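Local coordinates for protein ATPase BagA (Mycobacterium tuberculosis H37Rv, PDB 6BS3) that pairs with BagB in a heterodimeric complex that hydrolyses ATP and mediates resistance to nitric oxide and to elevated glycerol, at residues Q218-L221 with E222-E226; A163-T166 with G167-A170; L199-N202 with Q203-I206; G131-D134 with V135-G139. All coordinates share one frame; numbering follows the deposited sequence.

Interaction 1 of 4, residues Q218-L221 with E222-E226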
ATOM      1  N   GLN A 218     -10.800  -7.846  -2.858  1.00 45.85           N
ATOM      2  CA  GLN A 218     -11.431  -8.154  -1.572  1.00 46.00           C
ATOM      3  C   GLN A 218     -11.788  -6.873  -0.802  1.00 50.43           C
ATOM      4  O   GLN A 218     -12.879  -6.778  -0.238  1.00 50.83           O
ATOM      5  CB  GLN A 218     -10.488  -9.020  -0.733  1.00 47.59           C
ATOM      6  CG  GLN A 218     -11.111  -9.622   0.538  1.00 66.29           C
ATOM      7  CD  GLN A 218     -10.124 -10.468   1.313  1.00 83.66           C
ATOM      8  OE1 GLN A 218      -9.405 -11.318   0.759  1.00 79.85           O
ATOM      9  NE2 GLN A 218     -10.070 -10.256   2.615  1.00 75.82           N
ATOM     10  N   GLU A 219     -10.860  -5.903  -0.769  1.00 47.05           N
ATOM     11  CA  GLU A 219     -11.023  -4.631  -0.074  1.00 46.32           C
ATOM     12  C   GLU A 219     -12.070  -3.764  -0.728  1.00 50.21           C
ATOM     13  O   GLU A 219     -12.801  -3.083  -0.016  1.00 49.94           O
ATOM     14  CB  GLU A 219      -9.693  -3.898   0.041  1.00 47.41           C
ATOM     15  CG  GLU A 219      -8.723  -4.566   0.998  1.00 49.50           C
ATOM     16  CD  GLU A 219      -7.710  -3.631   1.627  1.00 62.68           C
ATOM     17  OE1 GLU A 219      -7.797  -2.401   1.406  1.00 63.02           O
ATOM     18  OE2 GLU A 219      -6.819  -4.134   2.343  1.00 63.39           O
ATOM     19  N   THR A 220     -12.145  -3.796  -2.076  1.00 47.55           N
ATOM     20  CA  THR A 220     -13.136  -3.094  -2.891  1.00 48.01           C
ATOM     21  C   THR A 220     -14.540  -3.609  -2.506  1.00 52.76           C
ATOM     22  O   THR A 220     -15.431  -2.798  -2.245  1.00 53.20           O
ATOM     23  CB  THR A 220     -12.832  -3.271  -4.403  1.00 50.84           C
ATOM     24  OG1 THR A 220     -11.583  -2.664  -4.692  1.00 49.61           O
ATOM     25  CG2 THR A 220     -13.887  -2.634  -5.303  1.00 47.71           C
ATOM     26  N   LEU A 221     -14.711  -4.942  -2.438  1.00 48.91           N
ATOM     27  CA  LEU A 221     -15.981  -5.585  -2.066  1.00 48.49           C
ATOM     28  C   LEU A 221     -16.408  -5.233  -0.630  1.00 53.37           C
ATOM     29  O   LEU A 221     -17.554  -4.837  -0.412  1.00 53.36           O
ATOM     30  CB  LEU A 221     -15.895  -7.114  -2.254  1.00 48.22           C
ATOM     31  CG  LEU A 221     -15.738  -7.626  -3.693  1.00 52.38           C
ATOM     32  CD1 LEU A 221     -15.406  -9.113  -3.714  1.00 51.46           C
ATOM     33  CD2 LEU A 221     -16.981  -7.366  -4.504  1.00 53.97           C
ATOM     34  N   GLU A 222     -15.467  -5.354   0.333  1.00 50.20           N
ATOM     35  CA  GLU A 222     -15.646  -5.045   1.753  1.00 50.26           C
ATOM     36  C   GLU A 222     -15.973  -3.575   1.982  1.00 54.32           C
ATOM     37  O   GLU A 222     -16.769  -3.277   2.875  1.00 55.46           O
ATOM     38  CB  GLU A 222     -14.394  -5.426   2.543  1.00 51.77           C
ATOM     39  CG  GLU A 222     -14.238  -6.924   2.752  1.00 62.96           C
ATOM     40  CD  GLU A 222     -12.883  -7.387   3.253  1.00 81.01           C
ATOM     41  OE1 GLU A 222     -12.733  -8.606   3.492  1.00 75.43           O
ATOM     42  OE2 GLU A 222     -11.972  -6.540   3.406  1.00 77.49           O
ATOM     43  N   ALA A 223     -15.353  -2.656   1.191  1.00 48.77           N
ATOM     44  CA  ALA A 223     -15.607  -1.214   1.261  1.00 47.33           C
ATOM     45  C   ALA A 223     -16.993  -0.877   0.709  1.00 49.72           C
ATOM     46  O   ALA A 223     -17.725  -0.164   1.382  1.00 49.60           O
ATOM     47  CB  ALA A 223     -14.529  -0.425   0.525  1.00 47.44           C
ATOM     48  N   ILE A 224     -17.375  -1.422  -0.465  1.00 46.05           N
ATOM     49  CA  ILE A 224     -18.715  -1.215  -1.068  1.00 46.46           C
ATOM     50  C   ILE A 224     -19.835  -1.610  -0.084  1.00 52.16           C
ATOM     51  O   ILE A 224     -20.792  -0.850   0.078  1.00 52.65           O
ATOM     52  CB  ILE A 224     -18.851  -1.922  -2.457  1.00 48.99           C
ATOM     53  CG1 ILE A 224     -18.070  -1.134  -3.525  1.00 49.28           C
ATOM     54  CG2 ILE A 224     -20.332  -2.122  -2.870  1.00 48.27           C
ATOM     55  CD1 ILE A 224     -17.890  -1.794  -4.876  1.00 53.00           C
ATOM     56  N   GLU A 225     -19.685  -2.755   0.596  1.00 49.51           N
ATOM     57  CA  GLU A 225     -20.644  -3.276   1.581  1.00 50.94           C
ATOM     58  C   GLU A 225     -20.785  -2.322   2.781  1.00 56.62           C
ATOM     59  O   GLU A 225     -21.913  -1.993   3.165  1.00 57.94           O
ATOM     60  CB  GLU A 225     -20.218  -4.691   2.026  1.00 52.99           C
ATOM     61  CG  GLU A 225     -21.142  -5.390   3.017  1.00 71.33           C
ATOM     62  CD  GLU A 225     -20.709  -6.791   3.425  1.00106.85           C
ATOM     63  OE1 GLU A 225     -19.486  -7.034   3.573  1.00 99.02           O
ATOM     64  OE2 GLU A 225     -21.606  -7.647   3.610  1.00105.70           O
ATOM     65  N   GLU A 226     -19.644  -1.855   3.340  1.00 51.83           N
ATOM     66  CA  GLU A 226     -19.600  -0.923   4.469  1.00 51.31           C
ATOM     67  C   GLU A 226     -20.224   0.415   4.042  1.00 54.66           C
ATOM     68  O   GLU A 226     -20.993   1.004   4.796  1.00 55.89           O
ATOM     69  CB  GLU A 226     -18.140  -0.672   4.856  1.00 52.85           C
ATOM     70  CG  GLU A 226     -17.730  -1.114   6.242  1.00 65.75           C
ATOM     71  CD  GLU A 226     -16.313  -0.709   6.612  1.00 89.39           C
ATOM     72  OE1 GLU A 226     -15.398  -0.874   5.770  1.00 74.88           O
ATOM     73  OE2 GLU A 226     -16.119  -0.222   7.750  1.00 87.97           O
TER

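Interaction 2 of 4, residues A163-T166 with G167-A170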
ATOM      1  N   ALA A 163      -8.736  10.310  -2.110  1.00 41.28           N
ATOM      2  CA  ALA A 163      -9.228   9.974  -0.773  1.00 40.33           C
ATOM      3  C   ALA A 163      -8.388   8.938   0.011  1.00 43.93           C
ATOM      4  O   ALA A 163      -7.581   8.232  -0.592  1.00 43.41           O
ATOM      5  CB  ALA A 163     -10.683   9.503  -0.895  1.00 40.20           C
ATOM      6  N   PRO A 164      -8.609   8.775   1.340  1.00 41.08           N
ATOM      7  CA  PRO A 164      -7.930   7.700   2.068  1.00 41.10           C
ATOM      8  C   PRO A 164      -8.219   6.293   1.456  1.00 45.06           C
ATOM      9  O   PRO A 164      -9.191   6.125   0.698  1.00 43.52           O
ATOM     10  CB  PRO A 164      -8.502   7.845   3.489  1.00 42.34           C
ATOM     11  CG  PRO A 164      -8.919   9.252   3.593  1.00 46.10           C
ATOM     12  CD  PRO A 164      -9.526   9.498   2.247  1.00 42.79           C
ATOM     13  N   PRO A 165      -7.381   5.265   1.741  1.00 41.04           N
ATOM     14  CA  PRO A 165      -7.606   3.945   1.120  1.00 41.73           C
ATOM     15  C   PRO A 165      -8.883   3.213   1.560  1.00 46.12           C
ATOM     16  O   PRO A 165      -9.593   3.671   2.456  1.00 44.81           O
ATOM     17  CB  PRO A 165      -6.323   3.168   1.490  1.00 43.40           C
ATOM     18  CG  PRO A 165      -5.860   3.789   2.745  1.00 44.82           C
ATOM     19  CD  PRO A 165      -6.164   5.253   2.584  1.00 40.51           C
ATOM     20  N   THR A 166      -9.153   2.049   0.941  1.00 45.24           N
ATOM     21  CA  THR A 166     -10.351   1.217   1.199  1.00 45.55           C
ATOM     22  C   THR A 166     -10.551   0.816   2.671  1.00 50.26           C
ATOM     23  O   THR A 166     -11.703   0.705   3.112  1.00 50.37           O
ATOM     24  CB  THR A 166     -10.402  -0.026   0.285  1.00 49.18           C
ATOM     25  OG1 THR A 166      -9.240  -0.820   0.490  1.00 51.83           O
ATOM     26  CG2 THR A 166     -10.494   0.339  -1.191  1.00 46.91           C
ATOM     27  N   GLY A 167      -9.456   0.625   3.412  1.00 46.61           N
ATOM     28  CA  GLY A 167      -9.508   0.238   4.819  1.00 46.18           C
ATOM     29  C   GLY A 167      -9.870   1.361   5.771  1.00 52.29           C
ATOM     30  O   GLY A 167     -10.200   1.103   6.928  1.00 52.59           O
ATOM     31  N   ARG A 168      -9.828   2.624   5.294  1.00 50.53           N
ATOM     32  CA  ARG A 168     -10.087   3.825   6.099  1.00 49.45           C
ATOM     33  C   ARG A 168     -11.221   4.704   5.580  1.00 50.32           C
ATOM     34  O   ARG A 168     -11.635   5.626   6.287  1.00 50.24           O
ATOM     35  CB  ARG A 168      -8.800   4.676   6.174  1.00 50.67           C
ATOM     36  CG  ARG A 168      -7.632   3.981   6.853  1.00 63.26           C
ATOM     37  CD  ARG A 168      -6.420   4.877   6.972  1.00 81.96           C
ATOM     38  NE  ARG A 168      -5.470   4.331   7.941  1.00105.71           N
ATOM     39  CZ  ARG A 168      -4.538   5.041   8.572  1.00125.41           C
ATOM     40  NH1 ARG A 168      -4.417   6.346   8.344  1.00111.80           N
ATOM     41  NH2 ARG A 168      -3.726   4.455   9.442  1.00113.33           N
ATOM     42  N   ILE A 169     -11.693   4.464   4.344  1.00 45.38           N
ATOM     43  CA  ILE A 169     -12.689   5.320   3.677  1.00 43.91           C
ATOM     44  C   ILE A 169     -14.022   5.422   4.432  1.00 48.30           C
ATOM     45  O   ILE A 169     -14.545   6.536   4.551  1.00 48.97           O
ATOM     46  CB  ILE A 169     -12.897   4.967   2.164  1.00 45.81           C
ATOM     47  CG1 ILE A 169     -13.685   6.071   1.410  1.00 44.93           C
ATOM     48  CG2 ILE A 169     -13.521   3.569   1.929  1.00 45.41           C
ATOM     49  CD1 ILE A 169     -12.988   7.454   1.293  1.00 40.45           C
ATOM     50  N   ALA A 170     -14.566   4.298   4.929  1.00 45.39           N
ATOM     51  CA  ALA A 170     -15.866   4.302   5.613  1.00 45.52           C
ATOM     52  C   ALA A 170     -15.827   5.131   6.886  1.00 50.29           C
ATOM     53  O   ALA A 170     -16.704   5.969   7.063  1.00 52.01           O
ATOM     54  CB  ALA A 170     -16.359   2.878   5.879  1.00 45.80           C
TER
HETATM   55  O   HOH W   1     -13.426   1.586   5.036  1.00 54.03           O

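Interaction 3 of 4, residues L199-N202 with Q203-I206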
ATOM      1  N   LEU A 199     -22.629  14.389   1.586  1.00 49.59           N
ATOM      2  CA  LEU A 199     -22.080  13.035   1.388  1.00 49.04           C
ATOM      3  C   LEU A 199     -23.108  11.995   0.968  1.00 53.39           C
ATOM      4  O   LEU A 199     -22.809  11.184   0.105  1.00 52.52           O
ATOM      5  CB  LEU A 199     -21.310  12.540   2.616  1.00 48.16           C
ATOM      6  CG  LEU A 199     -20.034  13.298   2.973  1.00 51.17           C
ATOM      7  CD1 LEU A 199     -19.494  12.836   4.316  1.00 49.44           C
ATOM      8  CD2 LEU A 199     -18.978  13.193   1.851  1.00 51.63           C
ATOM      9  N   HIS A 200     -24.316  12.053   1.542  1.00 50.81           N
ATOM     10  CA  HIS A 200     -25.419  11.120   1.277  1.00 50.85           C
ATOM     11  C   HIS A 200     -26.273  11.475   0.024  1.00 57.16           C
ATOM     12  O   HIS A 200     -27.058  10.643  -0.423  1.00 58.31           O
ATOM     13  CB  HIS A 200     -26.294  10.956   2.544  1.00 50.53           C
ATOM     14  CG  HIS A 200     -25.579  10.165   3.592  1.00 53.43           C
ATOM     15  ND1 HIS A 200     -24.613  10.748   4.408  1.00 54.86           N
ATOM     16  CD2 HIS A 200     -25.625   8.839   3.857  1.00 54.88           C
ATOM     17  CE1 HIS A 200     -24.120   9.769   5.146  1.00 54.00           C
ATOM     18  NE2 HIS A 200     -24.696   8.601   4.853  1.00 54.64           N
ATOM     19  N   SER A 201     -26.052  12.652  -0.589  1.00 53.52           N
ATOM     20  CA  SER A 201     -26.810  13.081  -1.764  1.00 52.77           C
ATOM     21  C   SER A 201     -26.276  12.555  -3.105  1.00 56.40           C
ATOM     22  O   SER A 201     -25.210  11.935  -3.169  1.00 55.84           O
ATOM     23  CB  SER A 201     -26.920  14.604  -1.802  1.00 55.03           C
ATOM     24  OG  SER A 201     -25.709  15.178  -2.262  1.00 62.69           O
ATOM     25  N   ASN A 202     -27.037  12.861  -4.183  1.00 52.85           N
ATOM     26  CA  ASN A 202     -26.753  12.584  -5.590  1.00 51.99           C
ATOM     27  C   ASN A 202     -25.666  13.537  -6.135  1.00 55.31           C
ATOM     28  O   ASN A 202     -25.302  13.440  -7.304  1.00 55.91           O
ATOM     29  CB  ASN A 202     -28.055  12.648  -6.439  1.00 49.93           C
ATOM     30  CG  ASN A 202     -28.749  14.004  -6.579  1.00 67.04           C
ATOM     31  OD1 ASN A 202     -28.212  15.087  -6.288  1.00 60.70           O
ATOM     32  ND2 ASN A 202     -29.980  13.972  -7.068  1.00 60.41           N
ATOM     33  N   GLN A 203     -25.160  14.460  -5.283  1.00 51.24           N
ATOM     34  CA  GLN A 203     -24.070  15.405  -5.594  1.00 49.81           C
ATOM     35  C   GLN A 203     -22.713  14.747  -5.320  1.00 48.74           C
ATOM     36  O   GLN A 203     -21.678  15.317  -5.658  1.00 47.47           O
ATOM     37  CB  GLN A 203     -24.189  16.665  -4.717  1.00 51.46           C
ATOM     38  CG  GLN A 203     -25.422  17.509  -4.989  1.00 70.39           C
ATOM     39  CD  GLN A 203     -25.194  18.432  -6.147  1.00 92.65           C
ATOM     40  OE1 GLN A 203     -25.359  18.054  -7.315  1.00 89.67           O
ATOM     41  NE2 GLN A 203     -24.793  19.658  -5.838  1.00 83.85           N
ATOM     42  N   THR A 204     -22.722  13.562  -4.683  1.00 43.36           N
ATOM     43  CA  THR A 204     -21.522  12.808  -4.309  1.00 43.26           C
ATOM     44  C   THR A 204     -21.518  11.421  -4.963  1.00 48.17           C
ATOM     45  O   THR A 204     -22.583  10.862  -5.250  1.00 47.88           O
ATOM     46  CB  THR A 204     -21.427  12.740  -2.746  1.00 48.17           C
ATOM     47  OG1 THR A 204     -21.522  14.055  -2.206  1.00 46.10           O
ATOM     48  CG2 THR A 204     -20.139  12.087  -2.231  1.00 44.59           C
ATOM     49  N   ALA A 205     -20.309  10.871  -5.188  1.00 45.43           N
ATOM     50  CA  ALA A 205     -20.061   9.509  -5.688  1.00 44.39           C
ATOM     51  C   ALA A 205     -18.684   9.074  -5.230  1.00 44.35           C
ATOM     52  O   ALA A 205     -17.732   9.842  -5.323  1.00 42.64           O
ATOM     53  CB  ALA A 205     -20.147   9.441  -7.214  1.00 45.02           C
ATOM     54  N   ILE A 206     -18.588   7.838  -4.742  1.00 41.13           N
ATOM     55  CA  ILE A 206     -17.338   7.209  -4.300  1.00 39.94           C
ATOM     56  C   ILE A 206     -16.936   6.178  -5.367  1.00 42.64           C
ATOM     57  O   ILE A 206     -17.683   5.234  -5.619  1.00 41.81           O
ATOM     58  CB  ILE A 206     -17.464   6.571  -2.889  1.00 42.43           C
ATOM     59  CG1 ILE A 206     -17.844   7.630  -1.830  1.00 42.88           C
ATOM     60  CG2 ILE A 206     -16.175   5.826  -2.484  1.00 42.01           C
ATOM     61  CD1 ILE A 206     -18.830   7.213  -0.802  1.00 41.69           C
TER

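Interaction 4 of 4, residues G131-D134 with V135-G139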
ATOM      1  N   GLY A 131     -10.856  11.943  15.003  1.00 50.44           N
ATOM      2  CA  GLY A 131     -12.178  12.480  14.693  1.00 50.03           C
ATOM      3  C   GLY A 131     -12.117  13.955  14.337  1.00 54.15           C
ATOM      4  O   GLY A 131     -12.764  14.385  13.380  1.00 54.60           O
ATOM      5  N   LEU A 132     -11.310  14.744  15.087  1.00 50.72           N
ATOM      6  CA  LEU A 132     -11.084  16.170  14.799  1.00 50.51           C
ATOM      7  C   LEU A 132     -10.451  16.311  13.385  1.00 52.68           C
ATOM      8  O   LEU A 132     -10.877  17.148  12.594  1.00 52.42           O
ATOM      9  CB  LEU A 132     -10.153  16.808  15.869  1.00 50.65           C
ATOM     10  CG  LEU A 132      -9.774  18.284  15.631  1.00 55.33           C
ATOM     11  CD1 LEU A 132     -11.010  19.171  15.603  1.00 55.23           C
ATOM     12  CD2 LEU A 132      -8.788  18.775  16.675  1.00 58.23           C
ATOM     13  N   ARG A 133      -9.470  15.452  13.077  1.00 47.84           N
ATOM     14  CA  ARG A 133      -8.798  15.386  11.793  1.00 47.44           C
ATOM     15  C   ARG A 133      -9.807  15.216  10.658  1.00 49.20           C
ATOM     16  O   ARG A 133      -9.835  16.051   9.761  1.00 48.12           O
ATOM     17  CB  ARG A 133      -7.785  14.231  11.820  1.00 49.10           C
ATOM     18  CG  ARG A 133      -6.599  14.392  10.889  1.00 57.59           C
ATOM     19  CD  ARG A 133      -5.455  13.522  11.372  1.00 63.60           C
ATOM     20  NE  ARG A 133      -5.821  12.106  11.367  1.00 69.02           N
ATOM     21  CZ  ARG A 133      -5.568  11.257  12.358  1.00 78.39           C
ATOM     22  NH1 ARG A 133      -4.932  11.669  13.450  1.00 59.13           N
ATOM     23  NH2 ARG A 133      -5.946   9.993  12.267  1.00 69.61           N
ATOM     24  N   ASP A 134     -10.690  14.197  10.744  1.00 45.72           N
ATOM     25  CA  ASP A 134     -11.720  13.919   9.734  1.00 45.10           C
ATOM     26  C   ASP A 134     -12.770  15.037   9.607  1.00 49.51           C
ATOM     27  O   ASP A 134     -13.255  15.269   8.499  1.00 50.41           O
ATOM     28  CB  ASP A 134     -12.377  12.540   9.978  1.00 46.43           C
ATOM     29  CG  ASP A 134     -11.410  11.351   9.898  1.00 53.88           C
ATOM     30  OD1 ASP A 134     -10.309  11.510   9.318  1.00 54.50           O
ATOM     31  OD2 ASP A 134     -11.753  10.266  10.418  1.00 56.11           O
ATOM     32  N   VAL A 135     -13.129  15.714  10.728  1.00 45.03           N
ATOM     33  CA  VAL A 135     -14.058  16.851  10.757  1.00 44.20           C
ATOM     34  C   VAL A 135     -13.437  18.014   9.959  1.00 48.20           C
ATOM     35  O   VAL A 135     -14.119  18.625   9.144  1.00 48.93           O
ATOM     36  CB  VAL A 135     -14.444  17.266  12.218  1.00 47.88           C
ATOM     37  CG1 VAL A 135     -14.974  18.706  12.297  1.00 47.59           C
ATOM     38  CG2 VAL A 135     -15.451  16.295  12.815  1.00 47.43           C
ATOM     39  N   LEU A 136     -12.146  18.301  10.189  1.00 44.15           N
ATOM     40  CA  LEU A 136     -11.427  19.372   9.499  1.00 43.59           C
ATOM     41  C   LEU A 136     -11.343  19.113   8.000  1.00 46.95           C
ATOM     42  O   LEU A 136     -11.576  20.031   7.223  1.00 47.17           O
ATOM     43  CB  LEU A 136     -10.004  19.562  10.081  1.00 43.10           C
ATOM     44  CG  LEU A 136      -9.912  20.034  11.539  1.00 47.38           C
ATOM     45  CD1 LEU A 136      -8.483  19.957  12.049  1.00 47.10           C
ATOM     46  CD2 LEU A 136     -10.462  21.438  11.708  1.00 47.84           C
ATOM     47  N   LEU A 137     -11.022  17.862   7.608  1.00 42.19           N
ATOM     48  CA  LEU A 137     -10.831  17.436   6.223  1.00 42.08           C
ATOM     49  C   LEU A 137     -12.116  17.384   5.421  1.00 46.70           C
ATOM     50  O   LEU A 137     -12.154  17.986   4.355  1.00 47.14           O
ATOM     51  CB  LEU A 137     -10.069  16.098   6.125  1.00 41.68           C
ATOM     52  CG  LEU A 137      -8.659  16.081   6.719  1.00 44.92           C
ATOM     53  CD1 LEU A 137      -8.161  14.666   6.925  1.00 42.75           C
ATOM     54  CD2 LEU A 137      -7.692  16.895   5.878  1.00 49.48           C
ATOM     55  N   THR A 138     -13.160  16.698   5.919  1.00 42.83           N
ATOM     56  CA  THR A 138     -14.450  16.600   5.216  1.00 42.89           C
ATOM     57  C   THR A 138     -15.148  17.975   5.207  1.00 47.20           C
ATOM     58  O   THR A 138     -15.902  18.277   4.277  1.00 48.11           O
ATOM     59  CB  THR A 138     -15.369  15.509   5.836  1.00 45.59           C
ATOM     60  OG1 THR A 138     -15.662  15.858   7.197  1.00 46.40           O
ATOM     61  CG2 THR A 138     -14.778  14.099   5.745  1.00 40.64           C
ATOM     62  N   GLY A 139     -14.905  18.764   6.249  1.00 42.11           N
ATOM     63  CA  GLY A 139     -15.460  20.111   6.370  1.00 42.47           C
ATOM     64  C   GLY A 139     -14.877  21.049   5.332  1.00 47.70           C
ATOM     65  O   GLY A 139     -15.606  21.851   4.747  1.00 49.97           O
TER

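Interaction 1 of 4, residues Q218-L221 with E222-E226
Two different first torsions bring Q218 and E222 together: Q218 sends CG opposite its own backbone N (chi1 -170°), while E222 points CG away from its carbonyl carbon, and both chains then run out extended until amide and carboxylate meet. They do so one turn apart on helix 214-229, the alpha in a beta-alpha-beta unit between strands 204-210 and 234-242 of the P-loop NTPase fold. NE2 of Q218 donates to OE1 of E222 over 3.3 Å, arriving on the syn side but 35° out of the carboxylate plane; the amide and carboxylate planes are turned 76° apart. The bond is long, and an amide suits the place because its N-H can be shared with the carboxylate at this solvent-facing edge. Q218 also packs against a basic side chain of the neighbouring chain. The same two residues share a backbone bond, E222 N to Q218 O at 3.0 Å, and CG of E222 rests 3.3 Å from that same oxygen. The other helix bonds run from A223 N to E219 O (2.9 Å), I224 N to T220 O (3.0 Å) and E225 N to L221 O (3.1 Å). The buried face is made of small and branched groups. T220 returns its hydroxyl to P216 O, a polar end satisfied within the helix, and its side chain touches L208 and T210 on strand 204-210. A223 and I224 also cover L208. T220 and I224 point the same way, side by side, with CG2 of T220 4.1 Å from CD1 of I224.

Interaction 2 of 4, residues A163-T166 with G167-A170
G167, an exposed residue, follows T166 in the middle of the turn that R168 N closes on P165 O; its own N lies 3.2 Å from P165 O but is poorly aimed at it. R168 comes next, and its N closes the turn by donating to P165 O over 3.0 Å, approaching from above the carbonyl plane, 50° out of it, and not along a lone pair. The aliphatic start of R168 leans on P164, CB lying 4.2 Å from CB of P164, while the rest of the chain runs outward, extended, to a charged end suited to an exposed position. R168 is the N-cap of helix 169-172. This bend after strand 158-162 is consistent with the switch II region of ArsA and Get3 relatives, and its prolines, which lack an N-H, suit a backbone that leaves the sheet; P164 O is hydrogen-bonded to the T27 hydroxyl, which ties the loop to strand 23-28. I169 begins the helix, and its N adds a weak bond to P165 O at 2.9 Å. With CG1 opposite its backbone N (chi1 -167°), I169 turns this branch back toward the loop, CD1 lying 3.8 Å from A163 CB and 4.1 Å from P164 CD, and crosses the proline at about a right angle. A170 completes the path through water: its N donates to a molecule that in turn donates to T166 O over 2.7 Å.

Interaction 3 of 4, residues L199-N202 with Q203-I206
S201 OG has two partners: Q203 N donates to it over 3.2 Å, and it is bonded in turn to L198 O near the end of helix 188-200. The bond to Q203 N makes an ST turn, laid over a type I beta turn from S201 to T204 that carries the chain from this helix into strand 204-210. Serine suits the site because its short hydroxyl, lodged between its own backbone N and carbonyl carbon (chi1 78°), can reach both partners at once. The bond closing the beta turn, T204 N to S201 O, is weak at 3.3 Å. At the corner of the turn the N202 and Q203 amides cross with their planes 69° apart, and OD1 of N202 lies 3.9 Å from CG of Q203. T204 begins the strand beside the end of the helix. Its hydroxyl is bonded to L198 O, so that one carbonyl serves both S201 and T204, while the branched side chain also lines L23 and L25 on the adjacent strand 23-28. CB of T204 sits 3.5 Å from L199 O, and its methyl CG2 stands 4.4 Å from CD2 of L199.

Interaction 4 of 4, residues G131-D134 with V135-G139
T138 holds the carbonyl oxygen of D134 twice. Its backbone N donates to D134 O over 3.0 Å and its hydroxyl OG1 does so over 2.8 Å, the two coming from opposite faces of the carbonyl plane. The hydroxyl can bend back this way because chi1 of 62° sets OG1 between the backbone N and the carbonyl carbon of its own residue; a threonine thus settles its polar group inside the helix while its methyl stays available for packing. The preceding turn is plain helix, with V135 N bonded to G131 O, L136 N to L132 O and L137 N to R133 O. Side chains lie back along these carbonyls: CG2 of V135 is 3.3 Å from G131 O, CG of L136 is 3.2 Å from L132 O, and CG of L137 is 3.3 Å from R133 O. Between side chains proper, CG of L132 and CD1 of L136 meet at 4.2 Å, an apolar contact one turn apart.

Farther out, L132 and L136 pack on F99 of helix 95-107, and L132 also meets an apolar side chain of the neighbouring chain. D134, L137 and T138 all touch F172 of helix 169-172, while V135 covers A178 and V179 of helix 175-179. R133 places its guanidinium elsewhere, NH1 being bonded to T126 O, in helix 121-128. The whole is a turn of helix 130-146 packed among helices 95-107, 169-172 and 175-179, with a threonine hydroxyl bonded back to the carbonyl four residues earlier, a common arrangement within helices.

Interactions 1 and 2 meet directly, though they lie on separate parts of the chain: A223 CB approaches T166 O at 4.0 Å, and OE2 of E226 comes within 3.6 Å of A170 CB, so helix 214-229 covers the bend after strand 158-162. Both adjoin the nucleotide site. The side chain of P165 is about 4 Å from that of the ATP-binding K34 and about 7 Å from the bound ADP, whereas that of E219 is about 10 Å from the ADP. Interaction 3 feeds strand 204-210, which leads into the helix of interaction 1; their centres are about 17 Å apart. Interaction 4 does not touch interaction 2 (nearest atoms about 6 Å apart), but packs on F172, two residues beyond it in helix 169-172.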